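Local atomic coordinates of chitinase (Thermococcus chitonophagus, PDB entry 5XSW), a protein that probably hydrolyses chitin as an endochitinase, this chain being the C-terminal part of a longer archaeal protein that also probably binds polysaccharide. Residues A[38-43]-A[64-69]; A[107-112]-A[311-316]; A[137-142]-A[450-455]; A[144-149]-A[387-392]. One frame throughout, in Å; residues are numbered along the deposited sequence.

Interaction 1 of 4, residues A[38-43]-A[64-69]; sequences ITFETT and NLVTID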
loop_
_atom_site.group_PDB
_atom_site.type_symbol
_atom_site.label_atom_id
_atom_site.label_comp_id
_atom_site.label_asym_id
_atom_site.label_seq_id
_atom_site.Cartn_x
_atom_site.Cartn_y
_atom_site.Cartn_z
ATOM N N ILE A 38 11.381 21.778 14.363
ATOM C CA ILE A 38 12.725 22.215 14.784
ATOM C C ILE A 38 12.441 23.028 16.080
ATOM O O ILE A 38 11.559 23.878 16.078
ATOM C CB ILE A 38 13.435 23.121 13.771
ATOM C CG1 ILE A 38 13.547 22.488 12.382
ATOM C CG2 ILE A 38 14.890 23.494 14.235
ATOM C CD1 ILE A 38 12.400 22.896 11.479
ATOM N N THR A 39 13.150 22.756 17.163
ATOM C CA THR A 39 12.958 23.604 18.346
ATOM C C THR A 39 14.209 24.458 18.588
ATOM O O THR A 39 15.332 24.095 18.214
ATOM C CB THR A 39 12.671 22.802 19.618
ATOM O OG1 THR A 39 13.656 21.763 19.787
ATOM C CG2 THR A 39 11.265 22.185 19.608
ATOM N N PHE A 40 14.015 25.587 19.245
ATOM C CA PHE A 40 15.189 26.260 19.789
ATOM C C PHE A 40 14.727 27.059 21.016
ATOM O O PHE A 40 13.535 27.160 21.286
ATOM C CB PHE A 40 15.859 27.164 18.740
ATOM C CG PHE A 40 14.990 28.355 18.313
ATOM C CD1 PHE A 40 15.043 29.572 19.007
ATOM C CD2 PHE A 40 14.149 28.262 17.203
ATOM C CE1 PHE A 40 14.249 30.686 18.598
ATOM C CE2 PHE A 40 13.352 29.332 16.780
ATOM C CZ PHE A 40 13.402 30.583 17.488
ATOM N N GLU A 41 15.692 27.622 21.741
ATOM C CA GLU A 41 15.361 28.362 22.949
ATOM C C GLU A 41 15.808 29.811 22.814
ATOM O O GLU A 41 16.810 30.095 22.172
ATOM C CB GLU A 41 15.990 27.685 24.175
ATOM C CG GLU A 41 15.276 26.385 24.530
ATOM C CD GLU A 41 16.074 25.490 25.502
ATOM O OE1 GLU A 41 15.434 24.711 26.233
ATOM O OE2 GLU A 41 17.322 25.531 25.523
ATOM N N THR A 42 14.994 30.707 23.363
ATOM C CA THR A 42 15.365 32.105 23.536
ATOM C C THR A 42 14.535 32.702 24.686
ATOM O O THR A 42 13.403 32.264 24.945
ATOM C CB THR A 42 15.152 32.906 22.249
ATOM O OG1 THR A 42 15.392 34.297 22.495
ATOM C CG2 THR A 42 13.695 32.717 21.729
ATOM N N THR A 43 15.116 33.664 25.413
ATOM C CA THR A 43 14.353 34.425 26.408
ATOM C C THR A 43 13.795 35.691 25.769
ATOM O O THR A 43 13.013 36.419 26.383
ATOM C CB THR A 43 15.244 34.812 27.627
ATOM O OG1 THR A 43 16.419 35.492 27.149
ATOM C CG2 THR A 43 15.686 33.572 28.366
ATOM N N ASN A 64 10.485 29.572 27.116
ATOM C CA ASN A 64 11.720 29.830 26.389
ATOM C C ASN A 64 11.855 28.940 25.116
ATOM O O ASN A 64 12.795 29.099 24.345
ATOM C CB ASN A 64 12.913 29.614 27.319
ATOM C CG ASN A 64 12.918 30.622 28.519
ATOM O OD1 ASN A 64 12.369 31.737 28.432
ATOM N ND2 ASN A 64 13.521 30.214 29.626
ATOM N N LEU A 65 10.884 28.045 24.918
ATOM C CA LEU A 65 10.933 27.012 23.842
ATOM C C LEU A 65 10.114 27.413 22.628
ATOM O O LEU A 65 8.898 27.578 22.743
ATOM C CB LEU A 65 10.410 25.680 24.347
ATOM C CG LEU A 65 10.600 24.523 23.339
ATOM C CD1 LEU A 65 12.087 24.344 23.096
ATOM C CD2 LEU A 65 9.977 23.251 23.902
ATOM N N VAL A 66 10.775 27.587 21.486
ATOM C CA VAL A 66 10.087 27.928 20.234
ATOM C C VAL A 66 10.067 26.650 19.340
ATOM O O VAL A 66 11.079 25.984 19.211
ATOM C CB VAL A 66 10.789 29.078 19.484
ATOM C CG1 VAL A 66 10.046 29.431 18.171
ATOM C CG2 VAL A 66 10.859 30.367 20.370
ATOM N N THR A 67 8.922 26.323 18.757
ATOM C CA THR A 67 8.805 25.123 17.888
ATOM C C THR A 67 8.399 25.544 16.486
ATOM O O THR A 67 7.333 26.150 16.316
ATOM C CB THR A 67 7.774 24.161 18.438
ATOM O OG1 THR A 67 8.117 23.862 19.804
ATOM C CG2 THR A 67 7.725 22.818 17.542
ATOM N N ILE A 68 9.267 25.281 15.508
ATOM C CA ILE A 68 8.995 25.622 14.125
ATOM C C ILE A 68 8.437 24.385 13.412
ATOM O O ILE A 68 9.074 23.329 13.435
ATOM C CB ILE A 68 10.228 26.077 13.388
ATOM C CG1 ILE A 68 10.798 27.378 14.021
ATOM C CG2 ILE A 68 9.887 26.308 11.895
ATOM C CD1 ILE A 68 12.235 27.627 13.525
ATOM N N ASP A 69 7.267 24.531 12.802
ATOM C CA ASP A 69 6.627 23.452 12.009
ATOM C C ASP A 69 6.745 23.822 10.526
ATOM O O ASP A 69 6.218 24.840 10.116
ATOM C CB ASP A 69 5.170 23.283 12.463
ATOM C CG ASP A 69 4.378 22.213 11.651
ATOM O OD1 ASP A 69 4.897 21.673 10.682
ATOM O OD2 ASP A 69 3.216 21.969 12.002
#
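Phe40 and Val66 sit opposite each other where strands 32-41 and 65-69 run antiparallel, in one sheet of the β-sandwich at the N-terminal end of this chain. Backbone bonding sets the register. Ile38 with Ile68 and Phe40 with Val66 are hydrogen-bonded pairs, each exchanging two bonds; Ile68 N lies 2.7 Å from Ile38 O. Past the strand end, Thr42 N adds a bond of 2.9 Å to Asn64 O. Between these rungs Thr39 CA comes within 3.2 Å of Val66 O, a CA-H...O contact.

Apolar packing fills the face turned to the second sheet, where Ile86 meets Phe40 and Val46 and Ile49 meet Val66. With chi1 at 66°, Phe40 CG is flanked by backbone N and carbonyl carbon alike, and the ring lies alongside Val66. Val66 CB stands over the ring face, 3.8 Å from the centroid, a CH-pi contact; Ile68 CD1 reaches the edge in plane, 3.8 Å from Phe40 CE2. With an alanine here, Val66 CB would probably lose the ring face it stands on and Ile68 CD1 its neighbour at the edge.

On the other face Thr39 OG1 hydrogen-bonds with His103, while Thr39 CG2 rests 3.6 Å from Thr67 OG1.

Interaction 2 of 4, residues A[107-112]-A[311-316]; sequences GESIIY and VGDKYN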
loop_
_atom_site.group_PDB
_atom_site.type_symbol
_atom_site.label_atom_id
_atom_site.label_comp_id
_atom_site.label_asym_id
_atom_site.label_seq_id
_atom_site.Cartn_x
_atom_site.Cartn_y
_atom_site.Cartn_z
ATOM N N GLY A 107 9.958 8.307 16.628
ATOM C CA GLY A 107 9.947 8.448 18.082
ATOM C C GLY A 107 11.368 8.369 18.563
ATOM O O GLY A 107 12.041 7.366 18.344
ATOM N N GLU A 108 11.830 9.421 19.228
ATOM C CA GLU A 108 13.214 9.467 19.712
ATOM C C GLU A 108 13.474 8.409 20.810
ATOM O O GLU A 108 14.589 7.962 20.999
ATOM C CB GLU A 108 13.503 10.908 20.231
ATOM C CG GLU A 108 13.451 11.942 19.082
ATOM C CD GLU A 108 13.573 13.412 19.529
ATOM O OE1 GLU A 108 13.615 13.648 20.749
ATOM O OE2 GLU A 108 13.609 14.318 18.655
ATOM N N SER A 109 12.438 7.999 21.525
ATOM C CA SER A 109 12.630 7.066 22.639
ATOM C C SER A 109 12.326 5.587 22.319
ATOM O O SER A 109 12.106 4.754 23.216
ATOM C CB SER A 109 11.753 7.522 23.799
ATOM O OG SER A 109 10.388 7.347 23.475
ATOM N N ILE A 110 12.267 5.249 21.037
ATOM C CA ILE A 110 11.854 3.892 20.715
ATOM C C ILE A 110 12.837 2.912 21.281
ATOM O O ILE A 110 14.084 3.118 21.203
ATOM C CB ILE A 110 11.705 3.712 19.161
ATOM C CG1 ILE A 110 11.165 2.320 18.861
ATOM C CG2 ILE A 110 13.022 3.973 18.427
ATOM C CD1 ILE A 110 10.463 2.296 17.389
ATOM N N ILE A 111 12.301 1.869 21.899
ATOM C CA ILE A 111 13.145 0.846 22.521
ATOM C C ILE A 111 13.462 -0.324 21.589
ATOM O O ILE A 111 12.533 -1.028 21.145
ATOM C CB ILE A 111 12.502 0.278 23.795
ATOM C CG1 ILE A 111 12.298 1.395 24.857
ATOM C CG2 ILE A 111 13.376 -0.950 24.355
ATOM C CD1 ILE A 111 11.335 0.929 25.971
ATOM N N TYR A 112 14.746 -0.525 21.279
ATOM C CA TYR A 112 15.167 -1.703 20.522
ATOM C C TYR A 112 16.160 -2.476 21.409
ATOM O O TYR A 112 17.308 -2.122 21.467
ATOM C CB TYR A 112 15.844 -1.319 19.196
ATOM C CG TYR A 112 14.808 -0.983 18.126
ATOM C CD1 TYR A 112 13.925 -1.980 17.670
ATOM C CD2 TYR A 112 14.683 0.309 17.623
ATOM C CE1 TYR A 112 12.903 -1.675 16.686
ATOM C CE2 TYR A 112 13.691 0.624 16.654
ATOM C CZ TYR A 112 12.827 -0.406 16.194
ATOM O OH TYR A 112 11.863 -0.104 15.249
ATOM N N VAL A 311 2.965 9.378 19.094
ATOM C CA VAL A 311 2.626 9.645 20.506
ATOM C C VAL A 311 3.880 9.884 21.387
ATOM O O VAL A 311 3.754 10.258 22.551
ATOM C CB VAL A 311 1.763 8.523 21.103
ATOM C CG1 VAL A 311 0.564 8.241 20.184
ATOM C CG2 VAL A 311 2.556 7.276 21.335
ATOM N N GLY A 312 5.066 9.708 20.808
ATOM C CA GLY A 312 6.331 9.885 21.494
ATOM C C GLY A 312 6.416 9.197 22.844
ATOM O O GLY A 312 6.146 7.986 22.983
ATOM N N ASP A 313 6.771 9.988 23.863
ATOM C CA ASP A 313 7.043 9.462 25.214
ATOM C C ASP A 313 5.879 8.720 25.829
ATOM O O ASP A 313 6.049 7.835 26.664
ATOM C CB ASP A 313 7.459 10.615 26.145
ATOM C CG ASP A 313 8.928 11.015 25.946
ATOM O OD1 ASP A 313 9.715 10.169 25.427
ATOM O OD2 ASP A 313 9.290 12.167 26.305
ATOM N N LYS A 314 4.674 9.066 25.415
ATOM C CA LYS A 314 3.505 8.343 25.917
ATOM C C LYS A 314 3.515 6.844 25.603
ATOM O O LYS A 314 2.882 6.045 26.314
ATOM C CB LYS A 314 2.248 9.002 25.331
ATOM C CG LYS A 314 0.980 8.830 26.131
ATOM C CD LYS A 314 -0.121 9.877 25.803
ATOM C CE LYS A 314 -1.379 9.664 26.760
ATOM N NZ LYS A 314 -2.599 10.579 26.626
ATOM N N TYR A 315 4.229 6.438 24.542
ATOM C CA TYR A 315 4.243 4.991 24.208
ATOM C C TYR A 315 4.927 4.187 25.316
ATOM O O TYR A 315 4.404 3.202 25.804
ATOM C CB TYR A 315 4.965 4.746 22.864
ATOM C CG TYR A 315 4.767 3.347 22.287
ATOM C CD1 TYR A 315 5.509 2.286 22.742
ATOM C CD2 TYR A 315 3.779 3.095 21.281
ATOM C CE1 TYR A 315 5.345 0.979 22.197
ATOM C CE2 TYR A 315 3.605 1.811 20.740
ATOM C CZ TYR A 315 4.388 0.764 21.190
ATOM O OH TYR A 315 4.208 -0.493 20.659
ATOM N N ASN A 316 6.127 4.592 25.702
ATOM C CA ASN A 316 6.804 3.885 26.822
ATOM C C ASN A 316 6.038 4.022 28.174
ATOM O O ASN A 316 6.027 3.115 28.995
ATOM C CB ASN A 316 8.246 4.407 26.970
ATOM C CG ASN A 316 9.115 4.000 25.778
ATOM O OD1 ASN A 316 8.802 3.014 25.122
ATOM N ND2 ASN A 316 10.157 4.756 25.481
HETATM O O HOH W 1 7.836 6.546 24.298
#
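Asn316 reaches out of the first turn of helix 313-321 toward Ser109 and Ile111, and its side chain can be followed atom by atom. From CB the chain turns so that CG lies opposite the carbonyl carbon (chi1 -68°), and this directs the amide at the loop 107-112. CG comes within 3.8 Å of Ile111 CD1. At the branch the two ends part company. OD1 rests against the same methyl, 3.4 Å from Ile111 CD1, and takes its hydrogen bond from the hydroxyl of Tyr308 on helix 288-311. ND2 donates to Ser109 O over 3.0 Å; the bond is fairly straight at the hydrogen (159°), and the acceptor lies in the plane of the amide, although the donor stands 37° out of the carbonyl plane.

The elements joined are a type I β turn, Gly107 to Ile110, in the segment that follows the β-sandwich, and the short break between helices 288-311 and 313-321. At that break Gly312 leaves helical geometry with positive phi, a conformation glycine adopts easily. A water donates to Gly312 O, the two oxygens 2.6 Å apart, and accepts from Asn316 N at 3.0 Å. Ser109 completes the arrangement. Its hydroxyl OG hydrogen-bonds to this water at 2.8 Å and stands 3.5 Å from Asp313 OD1, a weak interaction at most.

Interaction 3 of 4, residues A[137-142]-A[450-455]; sequences KSYYDP and RYDFLT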
loop_
_atom_site.group_PDB
_atom_site.type_symbol
_atom_site.label_atom_id
_atom_site.label_comp_id
_atom_site.label_asym_id
_atom_site.label_seq_id
_atom_site.Cartn_x
_atom_site.Cartn_y
_atom_site.Cartn_z
ATOM N N LYS A 137 30.521 -22.173 28.607
ATOM C CA LYS A 137 29.592 -22.997 29.350
ATOM C C LYS A 137 28.139 -22.512 29.140
ATOM O O LYS A 137 27.186 -23.311 29.052
ATOM C CB LYS A 137 29.932 -22.972 30.840
ATOM C CG LYS A 137 28.933 -23.755 31.688
ATOM C CD LYS A 137 29.595 -24.452 32.879
ATOM C CE LYS A 137 29.007 -23.966 34.203
ATOM N NZ LYS A 137 29.275 -22.506 34.447
ATOM N N SER A 138 27.985 -21.195 29.145
ATOM C CA SER A 138 26.682 -20.579 28.907
ATOM C C SER A 138 26.290 -20.706 27.408
ATOM O O SER A 138 25.163 -21.043 27.083
ATOM C CB SER A 138 26.714 -19.130 29.361
ATOM O OG SER A 138 25.464 -18.495 29.095
ATOM N N TYR A 139 27.249 -20.503 26.517
ATOM C CA TYR A 139 26.994 -20.536 25.092
ATOM C C TYR A 139 26.419 -21.892 24.664
ATOM O O TYR A 139 25.486 -21.899 23.858
ATOM C CB TYR A 139 28.276 -20.193 24.333
ATOM C CG TYR A 139 28.210 -20.040 22.810
ATOM C CD1 TYR A 139 28.274 -21.167 21.970
ATOM C CD2 TYR A 139 28.191 -18.771 22.213
ATOM C CE1 TYR A 139 28.280 -21.031 20.545
ATOM C CE2 TYR A 139 28.185 -18.631 20.820
ATOM C CZ TYR A 139 28.223 -19.781 20.010
ATOM O OH TYR A 139 28.252 -19.639 18.659
ATOM N N TYR A 140 26.899 -23.011 25.243
ATOM C CA TYR A 140 26.491 -24.359 24.797
ATOM C C TYR A 140 25.534 -25.017 25.737
ATOM O O TYR A 140 25.148 -26.141 25.515
ATOM C CB TYR A 140 27.707 -25.299 24.582
ATOM C CG TYR A 140 28.615 -24.879 23.470
ATOM C CD1 TYR A 140 28.245 -25.048 22.131
ATOM C CD2 TYR A 140 29.862 -24.315 23.733
ATOM C CE1 TYR A 140 29.092 -24.661 21.096
ATOM C CE2 TYR A 140 30.705 -23.874 22.687
ATOM C CZ TYR A 140 30.316 -24.073 21.371
ATOM O OH TYR A 140 31.124 -23.677 20.326
ATOM N N ASP A 141 25.097 -24.296 26.764
ATOM C CA ASP A 141 24.207 -24.841 27.756
ATOM C C ASP A 141 22.824 -25.184 27.165
ATOM O O ASP A 141 22.128 -24.323 26.617
ATOM C CB ASP A 141 24.063 -23.840 28.906
ATOM C CG ASP A 141 23.251 -24.381 30.072
ATOM O OD1 ASP A 141 22.665 -25.496 29.985
ATOM O OD2 ASP A 141 23.180 -23.671 31.091
ATOM N N PRO A 142 22.426 -26.451 27.273
ATOM C CA PRO A 142 21.144 -26.797 26.643
ATOM C C PRO A 142 19.938 -26.444 27.496
ATOM O O PRO A 142 18.824 -26.635 27.030
ATOM C CB PRO A 142 21.232 -28.317 26.451
ATOM C CG PRO A 142 22.219 -28.771 27.562
ATOM C CD PRO A 142 23.207 -27.639 27.696
ATOM N N ARG A 450 20.671 -23.242 16.339
ATOM C CA ARG A 450 20.333 -22.824 17.696
ATOM C C ARG A 450 21.514 -22.115 18.424
ATOM O O ARG A 450 21.353 -21.025 18.999
ATOM C CB ARG A 450 19.877 -24.048 18.515
ATOM C CG ARG A 450 19.520 -23.626 19.944
ATOM C CD ARG A 450 19.056 -24.778 20.789
ATOM N NE ARG A 450 19.200 -24.450 22.202
ATOM C CZ ARG A 450 18.776 -25.242 23.197
ATOM N NH1 ARG A 450 18.131 -26.386 22.942
ATOM N NH2 ARG A 450 18.977 -24.870 24.449
ATOM N N TYR A 451 22.708 -22.719 18.360
ATOM C CA TYR A 451 23.837 -22.246 19.191
ATOM C C TYR A 451 24.711 -21.212 18.509
ATOM O O TYR A 451 25.266 -20.323 19.166
ATOM C CB TYR A 451 24.678 -23.464 19.647
ATOM C CG TYR A 451 23.913 -24.365 20.592
ATOM C CD1 TYR A 451 23.730 -24.020 21.917
ATOM C CD2 TYR A 451 23.285 -25.501 20.115
ATOM C CE1 TYR A 451 22.993 -24.836 22.769
ATOM C CE2 TYR A 451 22.547 -26.317 20.955
ATOM C CZ TYR A 451 22.403 -25.978 22.268
ATOM O OH TYR A 451 21.662 -26.818 23.079
ATOM N N ASP A 452 24.855 -21.308 17.184
ATOM C CA ASP A 452 25.825 -20.484 16.484
ATOM C C ASP A 452 25.275 -19.369 15.599
ATOM O O ASP A 452 26.006 -18.441 15.246
ATOM C CB ASP A 452 26.690 -21.370 15.583
ATOM C CG ASP A 452 27.467 -22.403 16.366
ATOM O OD1 ASP A 452 28.098 -22.018 17.386
ATOM O OD2 ASP A 452 27.426 -23.579 15.972
ATOM N N PHE A 453 24.050 -19.502 15.096
ATOM C CA PHE A 453 23.719 -18.588 13.997
ATOM C C PHE A 453 23.596 -17.100 14.421
ATOM O O PHE A 453 23.918 -16.203 13.634
ATOM C CB PHE A 453 22.419 -19.060 13.240
ATOM C CG PHE A 453 22.220 -18.323 11.926
ATOM C CD1 PHE A 453 23.138 -18.449 10.913
ATOM C CD2 PHE A 453 21.110 -17.487 11.725
ATOM C CE1 PHE A 453 23.004 -17.736 9.693
ATOM C CE2 PHE A 453 20.936 -16.785 10.534
ATOM C CZ PHE A 453 21.878 -16.899 9.509
ATOM N N LEU A 454 23.163 -16.800 15.656
ATOM C CA LEU A 454 23.159 -15.391 16.051
ATOM C C LEU A 454 24.568 -14.786 16.042
ATOM O O LEU A 454 24.755 -13.615 15.682
ATOM C CB LEU A 454 22.571 -15.185 17.452
ATOM C CG LEU A 454 21.043 -15.306 17.554
ATOM C CD1 LEU A 454 20.561 -15.040 19.024
ATOM C CD2 LEU A 454 20.403 -14.281 16.554
ATOM N N THR A 455 25.554 -15.603 16.403
ATOM C CA THR A 455 26.955 -15.083 16.411
ATOM C C THR A 455 27.420 -14.813 14.965
ATOM O O THR A 455 28.021 -13.781 14.661
ATOM C CB THR A 455 27.869 -16.076 17.176
ATOM O OG1 THR A 455 27.477 -16.095 18.559
ATOM C CG2 THR A 455 29.355 -15.587 17.105
HETATM O O HOH W 2 24.872 -19.941 21.948
HETATM O O HOH W 3 30.042 -23.700 17.889
HETATM O O HOH W 4 17.655 -28.316 25.158
#
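Asp452 OD1 is gripped by two groups: the hydroxyl of Tyr139 donates to it at 2.7 Å, and a bound water at 2.6 Å. OD1 receives the phenol proton on its anti lone pair, turned away from OD2, with ring and carboxylate planes 36° apart. That water also accepts from the hydroxyl of Tyr140, while Asp452 OD2 takes bonds from Ser448 N and Trp442 NE1, so both oxygens of this buried carboxylate are satisfied. Tyr139 gets there because its CG points opposite the backbone N (chi1 -174°), sending the ring across to the helix. Thr455 OG1 lies in plane at the ring's edge, 3.5 Å from Tyr139 CE2. A second water sits over the centre of one ring face and donates to Tyr139 O and to Tyr451 O, each at 2.8 Å.

This is a join between the C-terminal end of the short helix 136-139, with the loop that follows, and the early turns of helix 449-461, which is kinked near Leu454; Leu438 of helix 421-439 packs on both. Farther along that loop, Pro142 meets an arginine of the helix. The extended Arg450 chain brings NH2 to Pro142 O at 3.1 Å. The carbonyl oxygen lies near the guanidinium plane, yet the donor stands 57° out of the carbonyl plane. A third water bridges Arg450 NH1 and Pro142 O, and NH2 also donates to Gln161 OE1. Over the face of the same guanidinium lies the hydroxyl of Tyr451, whose OH touches Pro142 CA at 3.6 Å.

Interaction 4 of 4, residues A[144-149]-A[387-392]; sequences VKPHQN and METERI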
loop_
_atom_site.group_PDB
_atom_site.type_symbol
_atom_site.label_atom_id
_atom_site.label_comp_id
_atom_site.label_asym_id
_atom_site.label_seq_id
_atom_site.Cartn_x
_atom_site.Cartn_y
_atom_site.Cartn_z
ATOM N N VAL A 144 16.907 -24.660 28.945
ATOM C CA VAL A 144 16.029 -23.637 28.382
ATOM C C VAL A 144 15.304 -22.891 29.487
ATOM O O VAL A 144 14.680 -23.496 30.320
ATOM C CB VAL A 144 14.971 -24.282 27.432
ATOM C CG1 VAL A 144 13.935 -23.245 26.933
ATOM C CG2 VAL A 144 15.679 -24.984 26.263
ATOM N N LYS A 145 15.378 -21.575 29.467
ATOM C CA LYS A 145 14.678 -20.739 30.436
ATOM C C LYS A 145 13.340 -20.221 29.857
ATOM O O LYS A 145 13.369 -19.364 29.001
ATOM C CB LYS A 145 15.579 -19.563 30.805
ATOM C CG LYS A 145 14.946 -18.549 31.765
ATOM C CD LYS A 145 15.902 -17.382 32.123
ATOM C CE LYS A 145 16.007 -16.350 30.982
ATOM N NZ LYS A 145 16.441 -14.971 31.415
ATOM N N PRO A 146 12.189 -20.749 30.297
ATOM C CA PRO A 146 10.933 -20.210 29.741
ATOM C C PRO A 146 10.806 -18.698 29.935
ATOM O O PRO A 146 11.398 -18.106 30.860
ATOM C CB PRO A 146 9.830 -20.942 30.522
ATOM C CG PRO A 146 10.523 -21.601 31.701
ATOM C CD PRO A 146 11.973 -21.714 31.393
ATOM N N HIS A 147 10.046 -18.059 29.042
ATOM C CA HIS A 147 9.889 -16.610 29.080
ATOM C C HIS A 147 8.495 -16.216 28.595
ATOM O O HIS A 147 7.681 -17.070 28.296
ATOM C CB HIS A 147 10.942 -15.936 28.228
ATOM C CG HIS A 147 10.870 -16.316 26.762
ATOM N ND1 HIS A 147 10.322 -15.488 25.793
ATOM C CD2 HIS A 147 11.256 -17.452 26.112
ATOM C CE1 HIS A 147 10.421 -16.070 24.604
ATOM N NE2 HIS A 147 10.973 -17.266 24.768
ATOM N N GLN A 148 8.211 -14.925 28.540
ATOM C CA GLN A 148 6.862 -14.521 28.130
ATOM C C GLN A 148 6.944 -13.296 27.202
ATOM O O GLN A 148 6.067 -12.422 27.223
ATOM C CB GLN A 148 5.978 -14.252 29.388
ATOM C CG GLN A 148 5.414 -15.595 30.034
ATOM C CD GLN A 148 4.398 -16.424 29.141
ATOM O OE1 GLN A 148 3.178 -16.308 29.335
ATOM N NE2 GLN A 148 4.908 -17.292 28.206
ATOM N N ASN A 149 7.993 -13.198 26.401
ATOM C CA ASN A 149 8.074 -12.068 25.453
ATOM C C ASN A 149 6.973 -12.171 24.361
ATOM O O ASN A 149 6.640 -13.282 23.904
ATOM C CB ASN A 149 9.448 -12.021 24.772
ATOM C CG ASN A 149 10.579 -11.657 25.753
ATOM O OD1 ASN A 149 10.874 -10.487 25.977
ATOM N ND2 ASN A 149 11.238 -12.658 26.257
ATOM N N MET A 387 6.981 -20.762 26.483
ATOM C CA MET A 387 7.098 -21.673 27.648
ATOM C C MET A 387 7.741 -23.022 27.308
ATOM O O MET A 387 8.001 -23.828 28.220
ATOM C CB MET A 387 5.730 -21.963 28.259
ATOM C CG MET A 387 5.009 -20.738 28.786
ATOM S SD MET A 387 5.992 -19.998 30.118
ATOM C CE MET A 387 5.798 -21.267 31.400
ATOM N N GLU A 388 7.959 -23.309 26.022
ATOM C CA GLU A 388 8.381 -24.647 25.622
ATOM C C GLU A 388 9.842 -24.860 26.049
ATOM O O GLU A 388 10.682 -24.004 25.804
ATOM C CB GLU A 388 8.244 -24.844 24.110
ATOM C CG GLU A 388 8.818 -26.170 23.606
ATOM C CD GLU A 388 8.018 -27.394 24.051
ATOM O OE1 GLU A 388 6.805 -27.268 24.280
ATOM O OE2 GLU A 388 8.599 -28.512 24.135
ATOM N N THR A 389 10.136 -25.972 26.707
ATOM C CA THR A 389 11.516 -26.277 27.068
ATOM C C THR A 389 12.044 -27.568 26.468
ATOM O O THR A 389 13.233 -27.719 26.274
ATOM C CB THR A 389 11.698 -26.346 28.597
ATOM O OG1 THR A 389 10.838 -27.350 29.144
ATOM C CG2 THR A 389 11.382 -25.015 29.219
ATOM N N GLU A 390 11.150 -28.520 26.267
ATOM C CA GLU A 390 11.497 -29.832 25.734
ATOM C C GLU A 390 11.904 -29.953 24.272
ATOM O O GLU A 390 12.804 -30.702 23.947
ATOM C CB GLU A 390 10.409 -30.838 26.077
ATOM C CG GLU A 390 10.183 -30.946 27.566
ATOM C CD GLU A 390 9.338 -32.137 27.940
ATOM O OE1 GLU A 390 8.958 -32.908 27.035
ATOM O OE2 GLU A 390 9.054 -32.298 29.140
ATOM N N ARG A 391 11.204 -29.251 23.395
ATOM C CA ARG A 391 11.434 -29.385 21.972
ATOM C C ARG A 391 11.782 -28.029 21.377
ATOM O O ARG A 391 10.907 -27.213 21.148
ATOM C CB ARG A 391 10.164 -29.931 21.324
ATOM C CG ARG A 391 10.369 -30.867 20.158
ATOM C CD ARG A 391 9.149 -31.741 19.910
ATOM N NE ARG A 391 7.919 -30.967 19.905
ATOM C CZ ARG A 391 6.699 -31.487 19.919
ATOM N NH1 ARG A 391 6.529 -32.796 19.927
ATOM N NH2 ARG A 391 5.647 -30.692 19.920
ATOM N N ILE A 392 13.054 -27.819 21.085
ATOM C CA ILE A 392 13.524 -26.537 20.593
ATOM C C ILE A 392 14.140 -26.742 19.236
ATOM O O ILE A 392 14.938 -27.642 19.052
ATOM C CB ILE A 392 14.595 -25.915 21.507
ATOM C CG1 ILE A 392 14.066 -25.746 22.923
ATOM C CG2 ILE A 392 15.037 -24.575 20.964
ATOM C CD1 ILE A 392 12.688 -25.141 22.989
#
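The side-chain amide of Gln148 has the sulfur of Met387 on one face: SD stands almost directly above NE2, 3.5 Å away. At the amide's edge, in its plane, NE2 donates to His147 O at 2.8 Å, and the same nitrogen also bonds to Ala383 O near the end of helix 374-386; these two bonds fix the turn of the amide beneath the sulfur. A bend at chi2 (-62°) turns Met387 SD over toward the first loop, 4.0 Å from Pro146 CB. The other end of the proline ring meets a threonine methyl, Pro146 CD lying 4.0 Å from Thr389 CG2.

Two irregular loops meet here at the surface, one following helix 136-139 and the other following helix 374-386, whose first residue, His374, lines the glycan pocket. A backbone hydrogen bond ties His147 of the first loop to Asp386, the last residue of that helix.

Deeper in, Val144 divides its two methyls. CG1, opposite the backbone N (chi1 174°), touches Glu388 O at 3.5 Å and lies 3.9 Å from Thr389 CG2, while CG2 packs alongside Ile392, 3.8 Å from its CG1. A glycine in its place would probably leave the ends of Thr389 and Ile392 facing a gap. Within the second loop Arg391 N donates to Glu388 OE2 on its anti lone pair, at 2.8 Å, while the guanidinium of Arg391 reaches outside it to form a salt bridge with Asp168.

How the interactions relate
The four contacts illustrate how chemistry follows position. Interaction 1 belongs to the β-sandwich and combines a regular backbone ladder with a buried apolar face; interaction 2, its centre about 21 Å away, lies where the chain leaves that domain for the helical one, and depends on an amide and a water at the surface. Interaction 3 is buried, yet largely polar, with waters filling out its bonds. Interaction 4, nested within the loop that interaction 3 closes, is a surface contact of methyls and a sulfur. These last two touch through Arg450, which packs against Val144 and Ile392, whereas interactions 1 and 3 lie on opposite sides of the chain's centre.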